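Local coordinates for erythrocyte membrane protein 1 (Plasmodium falciparum, PDB 6S8T), which contributes, through this DBLbeta domain of a PfEMP1 adhesin, to the binding of infected erythrocytes to the host receptor ICAM-1, at residues A41-I47 with K136-L142; N122-L126 with D144-A148; G190-R194 with L207-L211. One frame throughout, in Å; residues are numbered along the deposited sequence.

In the fold
From the N terminus, the loop after helix 16-32 supplies A41-I47, which contact 1 lays along the first turns of helix 137-163, closing a loop of 88 residues. Contact 2 opens within that span, at the end of helix 121-124, and closes beyond it on the same long helix, at D144-A148, so contacts 1 and 2 cross; A43 CB and Q146 OE1 touch between them. Contact 3 follows in series and joins the end of helix 172-194 to helix 202-221. It touches contact 2 where L207 and H210 meet L123 and E124. The centres of contacts 2 and 3 lie about 10 Å apart; together the three contacts tie the loop and four helices into the Duffy-binding-like helical bundle.

Contact 1: A41-I47 with K136-L142; sequences ADAKQGI and KAIHSLL
H139 lies against the loop A41-I47 with its ring. H139 CB lies 3.2 Å from D42 O; with CG beside the backbone N (chi1 -52°) the ring is swung in against A41-I47. Over one face of the ring Q45 CB makes a CH-pi contact, 3.9 Å from the centroid, while I138 CG2 lies on the opposite face. H139 ND1 accepts D42 N at 3.0 Å, with the donor almost in the ring plane and an N-H...N angle of 149°. Q45 OE1 lies over a face of the ring at its far end, 3.3 Å from H139 CE1 and also close to NE2, the amide and ring planes being 35° apart.

The loop turns here through an Asx turn, in which D42 OD1 takes K44 N from above its carboxylate plane and which runs into the 3-10 segment 43-45, and lies against the start of helix 137-163, whose N-cap residue is K136.

A41 CB packs on I138 CG2 at 3.6 Å and on L142 CD2. Farther along, S140 OG donates to K136 O and receives a weak bond from I47 N, 3.4 Å away, and K136 CE lies 3.9 Å from I47 CD1.

Contact 2: N122-L126 with D144-A148; sequences NLENL and DVQLA
N122 carries CG between its backbone N and carbonyl carbon (chi1 62°), the crowded position for a helical residue, and a further turn at chi2 then brings ND2 toward D144. The single amide nitrogen donates twice to that residue. It reaches D144 OD1 at 3.0 Å with an N-H...O angle of 157°, meeting the carboxylate on its anti side and somewhat out of its plane, and it reaches the backbone D144 O at 3.1 Å with an angle of 144°. Both acceptors lie close to the plane of the amide, so the two bonds together fix its rotation. D144 O also takes the helical bond from A148 N, and the two donors approach from opposite faces of the carbonyl plane.

The other end of the amide is less well served: N122 OD1 lies 3.7 Å from A148 CB and is buried with no polar partner in the model. The carboxylate, by contrast, has further donors, S68 OG on OD1 and the backbone N of N69 on OD2, which would probably favour its ionised form. L126 CD2 packs against D144 OD2, and L123 runs past D144 in the opposite direction, with L123 CD2 3.9 Å from D144 CB and L123 CD1 4.2 Å from A148 CB.

The contact thus joins the C-terminal end of the short helix 121-124 to helix 137-163 within the Duffy-binding-like fold. Helix 172-194 adds L189, which touches both L123 and V145, while helix 202-221 meets L123 and L126 through L207 and I214.

Contact 3: G190-R194 with L207-L211; sequences GDIIR and LQGHL
Q208 and I192 meet with their side chains at about a right angle, the glutamine reaching across from one helix to the backbone of the other. A bend at chi2 (-61°) curls its chain so that Q208 NE2 donates to I192 O at 3.0 Å. The bond is nearly straight, 173° at the hydrogen; the acceptor lies in the amide plane and the donor is little tilted from the carbonyl plane. I192 CG2 sits 3.8 Å from Q208 NE2.

L207 also crosses I192 at roughly a right angle, touching with one methyl from each residue, I192 CG2 to L207 CD2 at 3.9 Å. L211 projects toward helix 172-194, and its CD1 rests against the backbone, 3.6 Å from I192 O, and also meets I193 CD1 at 4.2 Å. These crossed contacts suit helices whose local axes make 59° and approach to 10.4 Å, a spacing that leaves side chains to bridge the gap.

Helices 172-194 and 202-221 pack here inside the Duffy-binding-like domain. The carbonyl that Q208 takes up lies in the last turn of helix 172-194, and R249 of helix 246-268 reinforces this end, bonding to I193 O and, through NH2, to Q208 OE1. Both ends of the glutamine amide are therefore engaged, which fixes its orientation: a directional polar link between the two helices, set beside an otherwise apolar interface.

Contact 1: A41-I47 with K136-L142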
ATOM      1  N   ALA A  41      22.799   5.251  -9.603  1.00 47.65           N
ATOM      2  CA  ALA A  41      22.713   4.480 -10.833  1.00 50.56           C
ATOM      3  C   ALA A  41      22.153   5.318 -11.975  1.00 53.71           C
ATOM      4  O   ALA A  41      21.575   6.390 -11.773  1.00 55.23           O
ATOM      5  CB  ALA A  41      21.846   3.232 -10.633  1.00 47.44           C
ATOM      6  N   ASP A  42      22.338   4.805 -13.191  1.00 51.95           N
ATOM      7  CA  ASP A  42      21.823   5.431 -14.404  1.00 52.75           C
ATOM      8  C   ASP A  42      21.408   4.326 -15.362  1.00 52.42           C
ATOM      9  O   ASP A  42      22.243   3.511 -15.765  1.00 51.85           O
ATOM     10  CB  ASP A  42      22.871   6.343 -15.051  1.00 59.82           C
ATOM     11  CG  ASP A  42      22.388   6.965 -16.355  1.00 67.09           C
ATOM     12  OD1 ASP A  42      21.168   6.934 -16.630  1.00 66.64           O
ATOM     13  OD2 ASP A  42      23.237   7.485 -17.110  1.00 71.04           O
ATOM     14  N   ALA A  43      20.124   4.303 -15.726  1.00 52.90           N
ATOM     15  CA  ALA A  43      19.618   3.240 -16.587  1.00 53.73           C
ATOM     16  C   ALA A  43      20.343   3.199 -17.927  1.00 58.58           C
ATOM     17  O   ALA A  43      20.558   2.115 -18.481  1.00 59.92           O
ATOM     18  CB  ALA A  43      18.112   3.410 -16.799  1.00 49.19           C
ATOM     19  N   LYS A  44      20.741   4.359 -18.454  1.00 61.52           N
ATOM     20  CA  LYS A  44      21.423   4.399 -19.743  1.00 69.33           C
ATOM     21  C   LYS A  44      22.782   3.713 -19.710  1.00 69.79           C
ATOM     22  O   LYS A  44      23.260   3.266 -20.758  1.00 73.92           O
ATOM     23  CB  LYS A  44      21.587   5.848 -20.209  1.00 81.10           C
ATOM     24  CG  LYS A  44      20.270   6.549 -20.509  1.00 89.87           C
ATOM     25  CD  LYS A  44      20.494   7.970 -21.004  1.00 99.45           C
ATOM     26  CE  LYS A  44      21.164   8.827 -19.941  1.00102.80           C
ATOM     27  NZ  LYS A  44      21.372  10.227 -20.407  1.00108.48           N
ATOM     28  N   GLN A  45      23.412   3.613 -18.541  1.00 65.71           N
ATOM     29  CA  GLN A  45      24.715   2.975 -18.409  1.00 65.37           C
ATOM     30  C   GLN A  45      24.619   1.469 -18.194  1.00 61.82           C
ATOM     31  O   GLN A  45      25.631   0.833 -17.889  1.00 62.01           O
ATOM     32  CB  GLN A  45      25.503   3.610 -17.260  1.00 67.33           C
ATOM     33  CG  GLN A  45      25.795   5.088 -17.452  1.00 74.91           C
ATOM     34  CD  GLN A  45      26.585   5.677 -16.297  1.00 81.40           C
ATOM     35  OE1 GLN A  45      27.329   4.971 -15.617  1.00 83.62           O
ATOM     36  NE2 GLN A  45      26.418   6.975 -16.067  1.00 83.78           N
ATOM     37  N   GLY A  46      23.429   0.886 -18.342  1.00 61.00           N
ATOM     38  CA  GLY A  46      23.258  -0.545 -18.235  1.00 59.73           C
ATOM     39  C   GLY A  46      23.235  -1.224 -19.599  1.00 63.74           C
ATOM     40  O   GLY A  46      23.120  -0.586 -20.642  1.00 68.00           O
ATOM     41  N   ILE A  47      23.355  -2.549 -19.568  1.00 65.30           N
ATOM     42  CA  ILE A  47      23.311  -3.382 -20.764  1.00 71.84           C
ATOM     43  C   ILE A  47      22.125  -4.327 -20.639  1.00 72.71           C
ATOM     44  O   ILE A  47      21.977  -5.012 -19.619  1.00 72.78           O
ATOM     45  CB  ILE A  47      24.621  -4.164 -20.966  1.00 76.17           C
ATOM     46  CG1 ILE A  47      25.789  -3.197 -21.171  1.00 82.29           C
ATOM     47  CG2 ILE A  47      24.493  -5.119 -22.142  1.00 77.88           C
ATOM     48  CD1 ILE A  47      27.105  -3.879 -21.501  1.00 86.70           C
ATOM     49  N   LYS A 136      27.901  -4.419 -14.425  1.00 79.54           N
ATOM     50  CA  LYS A 136      27.140  -3.180 -14.321  1.00 76.61           C
ATOM     51  C   LYS A 136      25.754  -3.436 -13.739  1.00 71.51           C
ATOM     52  O   LYS A 136      24.752  -2.888 -14.205  1.00 70.82           O
ATOM     53  CB  LYS A 136      27.040  -2.489 -15.680  1.00 80.27           C
ATOM     54  CG  LYS A 136      28.384  -2.063 -16.261  1.00 84.19           C
ATOM     55  CD  LYS A 136      28.215  -1.032 -17.368  1.00 88.04           C
ATOM     56  CE  LYS A 136      28.596  -1.593 -18.732  1.00 95.51           C
ATOM     57  NZ  LYS A 136      30.059  -1.864 -18.846  1.00100.28           N
ATOM     58  N   ALA A 137      25.684  -4.268 -12.696  1.00 63.63           N
ATOM     59  CA  ALA A 137      24.404  -4.611 -12.088  1.00 56.23           C
ATOM     60  C   ALA A 137      23.753  -3.427 -11.389  1.00 55.01           C
ATOM     61  O   ALA A 137      22.531  -3.426 -11.209  1.00 53.64           O
ATOM     62  CB  ALA A 137      24.579  -5.761 -11.097  1.00 53.61           C
ATOM     63  N   ILE A 138      24.540  -2.430 -10.985  1.00 56.39           N
ATOM     64  CA  ILE A 138      23.973  -1.234 -10.367  1.00 57.17           C
ATOM     65  C   ILE A 138      23.062  -0.511 -11.350  1.00 56.29           C
ATOM     66  O   ILE A 138      21.966  -0.061 -10.991  1.00 51.08           O
ATOM     67  CB  ILE A 138      25.102  -0.320  -9.854  1.00 60.37           C
ATOM     68  CG1 ILE A 138      25.687  -0.886  -8.563  1.00 60.49           C
ATOM     69  CG2 ILE A 138      24.598   1.091  -9.620  1.00 58.70           C
ATOM     70  CD1 ILE A 138      24.669  -0.993  -7.462  1.00 58.66           C
ATOM     71  N   HIS A 139      23.489  -0.411 -12.607  1.00 57.76           N
ATOM     72  CA  HIS A 139      22.749   0.336 -13.615  1.00 58.84           C
ATOM     73  C   HIS A 139      21.687  -0.500 -14.315  1.00 60.44           C
ATOM     74  O   HIS A 139      20.633   0.033 -14.680  1.00 61.98           O
ATOM     75  CB  HIS A 139      23.720   0.907 -14.652  1.00 63.62           C
ATOM     76  CG  HIS A 139      24.857   1.675 -14.052  1.00 63.96           C
ATOM     77  ND1 HIS A 139      24.720   2.965 -13.586  1.00 63.62           N
ATOM     78  CD2 HIS A 139      26.149   1.335 -13.837  1.00 65.27           C
ATOM     79  CE1 HIS A 139      25.880   3.387 -13.115  1.00 64.86           C
ATOM     80  NE2 HIS A 139      26.764   2.416 -13.255  1.00 65.79           N
ATOM     81  N   SER A 140      21.937  -1.796 -14.514  1.00 60.11           N
ATOM     82  CA  SER A 140      20.948  -2.643 -15.173  1.00 54.91           C
ATOM     83  C   SER A 140      19.723  -2.868 -14.295  1.00 53.04           C
ATOM     84  O   SER A 140      18.608  -2.999 -14.814  1.00 52.51           O
ATOM     85  CB  SER A 140      21.577  -3.982 -15.562  1.00 55.98           C
ATOM     86  OG  SER A 140      22.642  -3.800 -16.481  1.00 63.68           O
ATOM     87  N   LEU A 141      19.902  -2.918 -12.971  1.00 51.46           N
ATOM     88  CA  LEU A 141      18.761  -3.114 -12.084  1.00 46.29           C
ATOM     89  C   LEU A 141      17.833  -1.907 -12.100  1.00 46.74           C
ATOM     90  O   LEU A 141      16.606  -2.062 -12.057  1.00 48.77           O
ATOM     91  CB  LEU A 141      19.237  -3.402 -10.660  1.00 44.22           C
ATOM     92  CG  LEU A 141      18.133  -3.569  -9.609  1.00 37.88           C
ATOM     93  CD1 LEU A 141      17.234  -4.742  -9.958  1.00 40.58           C
ATOM     94  CD2 LEU A 141      18.721  -3.742  -8.216  1.00 36.19           C
ATOM     95  N   LEU A 142      18.397  -0.697 -12.168  1.00 45.90           N
ATOM     96  CA  LEU A 142      17.570   0.507 -12.176  1.00 45.41           C
ATOM     97  C   LEU A 142      16.672   0.554 -13.408  1.00 44.09           C
ATOM     98  O   LEU A 142      15.529   1.022 -13.333  1.00 44.35           O
ATOM     99  CB  LEU A 142      18.453   1.752 -12.112  1.00 49.26           C
ATOM    100  CG  LEU A 142      17.727   3.096 -12.214  1.00 47.54           C
ATOM    101  CD1 LEU A 142      16.745   3.256 -11.068  1.00 40.95           C
ATOM    102  CD2 LEU A 142      18.714   4.255 -12.249  1.00 49.87           C
TER

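Contact 2: N122-L126 with D144-A148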
ATOM      1  N   ASN A 122       8.268  -8.424 -15.135  1.00 48.02           N
ATOM      2  CA  ASN A 122       9.643  -8.377 -15.620  1.00 49.91           C
ATOM      3  C   ASN A 122      10.627  -8.679 -14.498  1.00 50.16           C
ATOM      4  O   ASN A 122      11.637  -9.360 -14.712  1.00 51.68           O
ATOM      5  CB  ASN A 122       9.941  -7.013 -16.247  1.00 48.84           C
ATOM      6  CG  ASN A 122       9.819  -5.869 -15.255  1.00 50.46           C
ATOM      7  OD1 ASN A 122       8.878  -5.821 -14.464  1.00 51.19           O
ATOM      8  ND2 ASN A 122      10.771  -4.941 -15.293  1.00 48.45           N
ATOM      9  N   LEU A 123      10.345  -8.192 -13.288  1.00 49.72           N
ATOM     10  CA  LEU A 123      11.232  -8.454 -12.161  1.00 50.82           C
ATOM     11  C   LEU A 123      11.140  -9.903 -11.701  1.00 55.43           C
ATOM     12  O   LEU A 123      12.126 -10.457 -11.199  1.00 54.36           O
ATOM     13  CB  LEU A 123      10.905  -7.507 -11.007  1.00 40.45           C
ATOM     14  CG  LEU A 123      11.115  -6.016 -11.265  1.00 39.71           C
ATOM     15  CD1 LEU A 123      10.586  -5.194 -10.094  1.00 40.16           C
ATOM     16  CD2 LEU A 123      12.590  -5.717 -11.503  1.00 37.35           C
ATOM     17  N   GLU A 124       9.972 -10.531 -11.864  1.00 54.63           N
ATOM     18  CA  GLU A 124       9.798 -11.915 -11.443  1.00 55.88           C
ATOM     19  C   GLU A 124      10.537 -12.896 -12.344  1.00 61.41           C
ATOM     20  O   GLU A 124      10.870 -13.998 -11.895  1.00 64.21           O
ATOM     21  CB  GLU A 124       8.309 -12.266 -11.403  1.00 57.16           C
ATOM     22  CG  GLU A 124       7.506 -11.503 -10.354  1.00 56.54           C
ATOM     23  CD  GLU A 124       6.006 -11.549 -10.612  1.00 59.74           C
ATOM     24  OE1 GLU A 124       5.370 -10.472 -10.644  1.00 57.75           O
ATOM     25  OE2 GLU A 124       5.462 -12.660 -10.794  1.00 60.89           O
ATOM     26  N   ASN A 125      10.803 -12.525 -13.595  1.00 62.45           N
ATOM     27  CA  ASN A 125      11.425 -13.408 -14.575  1.00 61.56           C
ATOM     28  C   ASN A 125      12.753 -12.842 -15.066  1.00 58.33           C
ATOM     29  O   ASN A 125      13.054 -12.856 -16.262  1.00 56.96           O
ATOM     30  CB  ASN A 125      10.483 -13.665 -15.749  1.00 63.20           C
ATOM     31  CG  ASN A 125       9.184 -14.317 -15.321  1.00 62.43           C
ATOM     32  OD1 ASN A 125       9.121 -15.531 -15.122  1.00 65.54           O
ATOM     33  ND2 ASN A 125       8.136 -13.515 -15.181  1.00 58.47           N
ATOM     34  N   LEU A 126      13.570 -12.340 -14.143  1.00 56.27           N
ATOM     35  CA  LEU A 126      14.872 -11.808 -14.513  1.00 59.53           C
ATOM     36  C   LEU A 126      15.845 -12.933 -14.851  1.00 64.59           C
ATOM     37  O   LEU A 126      15.765 -14.042 -14.315  1.00 68.12           O
ATOM     38  CB  LEU A 126      15.449 -10.955 -13.381  1.00 58.94           C
ATOM     39  CG  LEU A 126      14.897  -9.542 -13.171  1.00 56.75           C
ATOM     40  CD1 LEU A 126      15.590  -8.875 -11.995  1.00 44.41           C
ATOM     41  CD2 LEU A 126      15.058  -8.704 -14.432  1.00 53.66           C
ATOM     42  N   ASP A 144      15.201  -1.947 -15.041  1.00 47.05           N
ATOM     43  CA  ASP A 144      14.024  -2.793 -14.875  1.00 47.38           C
ATOM     44  C   ASP A 144      13.107  -2.278 -13.771  1.00 48.19           C
ATOM     45  O   ASP A 144      11.888  -2.473 -13.841  1.00 49.19           O
ATOM     46  CB  ASP A 144      14.449  -4.236 -14.603  1.00 49.40           C
ATOM     47  CG  ASP A 144      14.462  -5.089 -15.866  1.00 56.88           C
ATOM     48  OD1 ASP A 144      13.455  -5.073 -16.609  1.00 57.03           O
ATOM     49  OD2 ASP A 144      15.482  -5.767 -16.123  1.00 60.07           O
ATOM     50  N   VAL A 145      13.663  -1.620 -12.752  1.00 48.77           N
ATOM     51  CA  VAL A 145      12.824  -1.030 -11.713  1.00 43.59           C
ATOM     52  C   VAL A 145      12.061   0.169 -12.265  1.00 43.22           C
ATOM     53  O   VAL A 145      10.883   0.373 -11.946  1.00 42.19           O
ATOM     54  CB  VAL A 145      13.675  -0.650 -10.486  1.00 40.27           C
ATOM     55  CG1 VAL A 145      12.845   0.134  -9.480  1.00 34.85           C
ATOM     56  CG2 VAL A 145      14.253  -1.896  -9.839  1.00 37.72           C
ATOM     57  N   GLN A 146      12.715   0.977 -13.104  1.00 43.53           N
ATOM     58  CA  GLN A 146      12.033   2.117 -13.707  1.00 45.49           C
ATOM     59  C   GLN A 146      11.002   1.675 -14.738  1.00 48.12           C
ATOM     60  O   GLN A 146       9.961   2.326 -14.888  1.00 45.92           O
ATOM     61  CB  GLN A 146      13.048   3.066 -14.345  1.00 45.98           C
ATOM     62  CG  GLN A 146      13.870   3.864 -13.341  1.00 46.38           C
ATOM     63  CD  GLN A 146      14.836   4.819 -14.012  1.00 48.54           C
ATOM     64  OE1 GLN A 146      15.720   4.401 -14.757  1.00 51.82           O
ATOM     65  NE2 GLN A 146      14.667   6.110 -13.756  1.00 48.30           N
ATOM     66  N   LEU A 147      11.269   0.582 -15.457  1.00 51.52           N
ATOM     67  CA  LEU A 147      10.278   0.065 -16.396  1.00 55.06           C
ATOM     68  C   LEU A 147       9.038  -0.430 -15.664  1.00 53.41           C
ATOM     69  O   LEU A 147       7.908  -0.157 -16.090  1.00 54.34           O
ATOM     70  CB  LEU A 147      10.882  -1.055 -17.243  1.00 59.86           C
ATOM     71  CG  LEU A 147       9.922  -1.723 -18.229  1.00 64.56           C
ATOM     72  CD1 LEU A 147       9.521  -0.758 -19.337  1.00 66.39           C
ATOM     73  CD2 LEU A 147      10.531  -2.987 -18.813  1.00 67.83           C
ATOM     74  N   ALA A 148       9.225  -1.151 -14.556  1.00 50.31           N
ATOM     75  CA  ALA A 148       8.082  -1.632 -13.790  1.00 45.82           C
ATOM     76  C   ALA A 148       7.301  -0.476 -13.178  1.00 44.90           C
ATOM     77  O   ALA A 148       6.065  -0.491 -13.173  1.00 43.53           O
ATOM     78  CB  ALA A 148       8.545  -2.605 -12.706  1.00 37.20           C
TER

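Contact 3: G190-R194 with L207-L211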
ATOM      1  N   GLY A 190       9.421   0.016  -3.346  1.00 37.00           N
ATOM      2  CA  GLY A 190      10.574   0.183  -2.473  1.00 35.41           C
ATOM      3  C   GLY A 190      10.685  -0.919  -1.436  1.00 33.57           C
ATOM      4  O   GLY A 190      11.785  -1.382  -1.123  1.00 35.39           O
ATOM      5  N   ASP A 191       9.546  -1.365  -0.896  1.00 27.96           N
ATOM      6  CA  ASP A 191       9.583  -2.451   0.076  1.00 28.32           C
ATOM      7  C   ASP A 191       9.907  -3.790  -0.577  1.00 30.71           C
ATOM      8  O   ASP A 191      10.486  -4.668   0.076  1.00 32.23           O
ATOM      9  CB  ASP A 191       8.261  -2.514   0.842  1.00 25.25           C
ATOM     10  CG  ASP A 191       8.176  -1.450   1.933  1.00 29.00           C
ATOM     11  OD1 ASP A 191       9.186  -0.742   2.146  1.00 25.03           O
ATOM     12  OD2 ASP A 191       7.106  -1.315   2.568  1.00 33.22           O
ATOM     13  N   ILE A 192       9.560  -3.968  -1.855  1.00 30.12           N
ATOM     14  CA  ILE A 192       9.946  -5.189  -2.559  1.00 27.58           C
ATOM     15  C   ILE A 192      11.453  -5.231  -2.763  1.00 32.17           C
ATOM     16  O   ILE A 192      12.097  -6.264  -2.538  1.00 38.37           O
ATOM     17  CB  ILE A 192       9.195  -5.303  -3.900  1.00 31.90           C
ATOM     18  CG1 ILE A 192       7.694  -5.478  -3.670  1.00 31.94           C
ATOM     19  CG2 ILE A 192       9.737  -6.465  -4.720  1.00 28.43           C
ATOM     20  CD1 ILE A 192       6.897  -5.617  -4.951  1.00 34.57           C
ATOM     21  N   ILE A 193      12.041  -4.112  -3.190  1.00 30.80           N
ATOM     22  CA  ILE A 193      13.480  -4.061  -3.429  1.00 32.59           C
ATOM     23  C   ILE A 193      14.255  -4.244  -2.127  1.00 31.31           C
ATOM     24  O   ILE A 193      15.269  -4.951  -2.089  1.00 35.95           O
ATOM     25  CB  ILE A 193      13.850  -2.740  -4.131  1.00 41.52           C
ATOM     26  CG1 ILE A 193      13.110  -2.619  -5.466  1.00 44.48           C
ATOM     27  CG2 ILE A 193      15.351  -2.648  -4.351  1.00 45.51           C
ATOM     28  CD1 ILE A 193      13.410  -3.746  -6.429  1.00 45.30           C
ATOM     29  N   ARG A 194      13.799  -3.619  -1.043  1.00 30.81           N
ATOM     30  CA  ARG A 194      14.515  -3.707   0.226  1.00 32.69           C
ATOM     31  C   ARG A 194      14.220  -4.991   0.993  1.00 33.24           C
ATOM     32  O   ARG A 194      14.948  -5.301   1.942  1.00 33.94           O
ATOM     33  CB  ARG A 194      14.188  -2.498   1.111  1.00 25.04           C
ATOM     34  CG  ARG A 194      14.796  -1.179   0.639  1.00 32.44           C
ATOM     35  CD  ARG A 194      14.265   0.016   1.446  1.00 29.67           C
ATOM     36  NE  ARG A 194      12.828   0.203   1.257  1.00 30.27           N
ATOM     37  CZ  ARG A 194      12.145   1.278   1.641  1.00 31.48           C
ATOM     38  NH1 ARG A 194      12.764   2.287   2.243  1.00 28.96           N
ATOM     39  NH2 ARG A 194      10.835   1.344   1.418  1.00 32.94           N
ATOM     40  N   LEU A 207      10.849 -13.832  -7.048  1.00 51.37           N
ATOM     41  CA  LEU A 207      11.333 -12.468  -7.232  1.00 47.43           C
ATOM     42  C   LEU A 207      12.401 -12.117  -6.201  1.00 48.42           C
ATOM     43  O   LEU A 207      13.438 -11.537  -6.547  1.00 47.29           O
ATOM     44  CB  LEU A 207      10.158 -11.492  -7.167  1.00 46.82           C
ATOM     45  CG  LEU A 207      10.422  -9.987  -7.126  1.00 50.43           C
ATOM     46  CD1 LEU A 207      11.430  -9.572  -8.177  1.00 56.77           C
ATOM     47  CD2 LEU A 207       9.114  -9.234  -7.326  1.00 46.68           C
ATOM     48  N   GLN A 208      12.175 -12.470  -4.934  1.00 47.63           N
ATOM     49  CA  GLN A 208      13.167 -12.177  -3.906  1.00 46.29           C
ATOM     50  C   GLN A 208      14.457 -12.956  -4.126  1.00 50.74           C
ATOM     51  O   GLN A 208      15.534 -12.483  -3.750  1.00 53.71           O
ATOM     52  CB  GLN A 208      12.596 -12.475  -2.521  1.00 43.92           C
ATOM     53  CG  GLN A 208      11.519 -11.503  -2.080  1.00 41.39           C
ATOM     54  CD  GLN A 208      12.030 -10.078  -1.987  1.00 39.86           C
ATOM     55  OE1 GLN A 208      13.167  -9.837  -1.573  1.00 38.07           O
ATOM     56  NE2 GLN A 208      11.193  -9.122  -2.384  1.00 35.59           N
ATOM     57  N   GLY A 209      14.372 -14.141  -4.734  1.00 51.24           N
ATOM     58  CA  GLY A 209      15.576 -14.917  -4.982  1.00 53.88           C
ATOM     59  C   GLY A 209      16.488 -14.264  -6.003  1.00 56.37           C
ATOM     60  O   GLY A 209      17.715 -14.334  -5.889  1.00 60.19           O
ATOM     61  N   HIS A 210      15.900 -13.621  -7.015  1.00 50.04           N
ATOM     62  CA  HIS A 210      16.699 -12.913  -8.008  1.00 48.59           C
ATOM     63  C   HIS A 210      17.432 -11.733  -7.381  1.00 47.90           C
ATOM     64  O   HIS A 210      18.600 -11.484  -7.699  1.00 50.41           O
ATOM     65  CB  HIS A 210      15.812 -12.440  -9.158  1.00 50.34           C
ATOM     66  CG  HIS A 210      15.183 -13.552  -9.937  1.00 55.95           C
ATOM     67  ND1 HIS A 210      15.690 -14.834  -9.950  1.00 60.28           N
ATOM     68  CD2 HIS A 210      14.088 -13.574 -10.734  1.00 57.61           C
ATOM     69  CE1 HIS A 210      14.935 -15.597 -10.720  1.00 62.51           C
ATOM     70  NE2 HIS A 210      13.955 -14.856 -11.208  1.00 59.53           N
ATOM     71  N   LEU A 211      16.764 -11.002  -6.485  1.00 47.97           N
ATOM     72  CA  LEU A 211      17.387  -9.832  -5.873  1.00 47.06           C
ATOM     73  C   LEU A 211      18.533 -10.228  -4.949  1.00 49.03           C
ATOM     74  O   LEU A 211      19.537  -9.511  -4.855  1.00 51.15           O
ATOM     75  CB  LEU A 211      16.343  -9.016  -5.111  1.00 45.98           C
ATOM     76  CG  LEU A 211      15.198  -8.427  -5.940  1.00 42.84           C
ATOM     77  CD1 LEU A 211      14.246  -7.633  -5.053  1.00 36.40           C
ATOM     78  CD2 LEU A 211      15.741  -7.559  -7.063  1.00 40.53           C
TER